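Local coordinates for DNA-binding protein Sso10a-2 (Sulfolobus solfataricus, PDB 4HW0) that binds DNA, probably through its winged-helix domain, and is thought to take part in compacting and organising the chromatin of this archaeon, at residues 16-20 with 30-36. Sequence-based numbering, arbitrary orientation.
Sequences DILRN and VIYGAGI
Helix-to-helix packing joins the C-terminal end of helix 10-18, with the turn after it, to the last turn of helix 27-34 inside the winged-helix domain. The backbones come closest where Ala34 faces Asp16, their CA atoms 4.8 Å apart. A small side chain suits so close an approach: Ala34 CB lies 3.6 Å from Asp16 C, resting on the peptide between Asp16 and Ile17. Deeper in, Ile17 supplies the greasy part. With CG1 beside the backbone N (chi1 -64°) and the branch extended beyond it, Ile17 passes the Ala34 methyl and Val30 CG1 and ends with CD1 3.8 Å from Ile36 CD1, the two isoleucine side chains crossing at about a right angle. Tyr44, Leu45 and Leu48 of helix 38-50 also pack on Ile17.

The outer side is polar. Asn20 ND2 gives a hydrogen bond of 2.7 Å to Asp16 O, almost in line with that carbonyl and in the plane of the amide, which fixes how the amide is turned; Asn20 CG lies 3.7 Å from Gly33 CA. A CB on Gly33 would run into that amide, so the site probably tolerates little more than glycine. Without the amide, as with an alanine here, Asp16 O would probably lose this donor and a gap would open over Gly33. The guanidinium of Arg19 lies over the Asn20 amide nitrogen, held by a salt bridge from Arg19 NE to the anti lone pair of Asp16 OD1 (2.9 Å), while Asp16 OD2 is paired with Arg8. One water donates to Gly33 O and, weakly, to Ala34 O, and accepts a weak bond from Arg19 NH2, a loose water bridge between the segments. Compact packing of short helices around a shared apolar centre is characteristic of the three-helical core of winged helix-turn-helix DNA-binding domains.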
# COMPACT_ATOMS: atom_id res chain seq x y z
N ASP A 16 2.49 8.40 -16.06
CA ASP A 16 2.89 8.00 -17.43
C ASP A 16 2.75 9.11 -18.46
O ASP A 16 3.56 9.25 -19.33
CB ASP A 16 2.13 6.75 -17.85
CG ASP A 16 2.66 5.48 -17.14
OD1 ASP A 16 3.88 5.43 -16.85
OD2 ASP A 16 1.86 4.57 -16.86
N ILE A 17 1.78 9.99 -18.28
CA ILE A 17 1.77 11.21 -19.08
C ILE A 17 2.93 12.16 -18.77
O ILE A 17 3.63 12.66 -19.67
CB ILE A 17 0.43 11.95 -18.91
CG1 ILE A 17 -0.68 11.09 -19.46
CG2 ILE A 17 0.44 13.29 -19.62
CD1 ILE A 17 -2.09 11.49 -19.12
N LEU A 18 3.05 12.52 -17.52
CA LEU A 18 4.01 13.49 -17.11
C LEU A 18 5.44 13.15 -17.46
O LEU A 18 6.25 14.05 -17.78
CB LEU A 18 3.93 13.73 -15.61
CG LEU A 18 2.64 14.48 -15.21
CD1 LEU A 18 2.45 14.32 -13.74
CD2 LEU A 18 2.62 15.92 -15.64
N ARG A 19 5.78 11.88 -17.35
CA ARG A 19 7.17 11.50 -17.58
C ARG A 19 7.44 11.54 -19.05
O ARG A 19 8.58 11.42 -19.46
CB ARG A 19 7.46 10.15 -16.93
CG ARG A 19 6.83 8.98 -17.64
CD ARG A 19 7.04 7.64 -16.92
NE ARG A 19 6.37 6.58 -17.68
CZ ARG A 19 6.84 6.12 -18.85
NH1 ARG A 19 7.97 6.60 -19.38
NH2 ARG A 19 6.16 5.18 -19.50
N ASN A 20 6.40 11.71 -19.87
CA ASN A 20 6.60 11.89 -21.33
C ASN A 20 6.45 13.33 -21.82
O ASN A 20 6.50 13.59 -23.03
CB ASN A 20 5.63 10.97 -22.04
CG ASN A 20 6.10 9.53 -22.00
OD1 ASN A 20 7.08 9.20 -22.66
ND2 ASN A 20 5.41 8.66 -21.23
N VAL A 30 1.91 11.95 -25.92
CA VAL A 30 1.11 11.53 -24.82
C VAL A 30 0.42 10.19 -25.05
O VAL A 30 0.49 9.32 -24.21
CB VAL A 30 0.04 12.59 -24.45
CG1 VAL A 30 -0.90 11.99 -23.43
CG2 VAL A 30 0.75 13.82 -23.96
N ILE A 31 -0.23 9.99 -26.19
CA ILE A 31 -0.94 8.74 -26.47
C ILE A 31 0.03 7.53 -26.48
O ILE A 31 -0.20 6.51 -25.84
CB ILE A 31 -1.69 8.83 -27.83
CG1 ILE A 31 -2.97 9.67 -27.66
CG2 ILE A 31 -2.05 7.49 -28.40
CD1 ILE A 31 -3.58 10.09 -28.99
N TYR A 32 1.13 7.67 -27.21
CA TYR A 32 2.02 6.59 -27.39
C TYR A 32 2.92 6.44 -26.21
O TYR A 32 3.18 5.30 -25.80
CB TYR A 32 2.74 6.68 -28.76
CG TYR A 32 1.75 6.50 -29.85
CD1 TYR A 32 1.33 5.23 -30.22
CD2 TYR A 32 1.19 7.59 -30.51
CE1 TYR A 32 0.42 5.05 -31.25
CE2 TYR A 32 0.27 7.42 -31.52
CZ TYR A 32 -0.14 6.17 -31.86
OH TYR A 32 -1.03 5.94 -32.89
N GLY A 33 3.36 7.56 -25.61
CA GLY A 33 4.22 7.44 -24.46
C GLY A 33 3.53 6.91 -23.21
O GLY A 33 4.09 6.07 -22.46
N ALA A 34 2.31 7.36 -22.99
CA ALA A 34 1.59 6.84 -21.87
C ALA A 34 0.74 5.61 -22.15
O ALA A 34 0.26 4.96 -21.21
CB ALA A 34 0.77 7.93 -21.20
N GLY A 35 0.64 5.19 -23.42
CA GLY A 35 -0.10 4.00 -23.76
C GLY A 35 -1.58 4.13 -23.41
O GLY A 35 -2.15 3.23 -22.84
N ILE A 36 -2.17 5.24 -23.81
CA ILE A 36 -3.59 5.52 -23.62
C ILE A 36 -4.23 6.09 -24.88
O ILE A 36 -3.53 6.75 -25.68
CB ILE A 36 -3.82 6.57 -22.49
CG1 ILE A 36 -3.15 7.91 -22.80
CG2 ILE A 36 -3.35 6.03 -21.16
CD1 ILE A 36 -3.19 8.91 -21.66
O HOH W 1 3.35 3.97 -20.15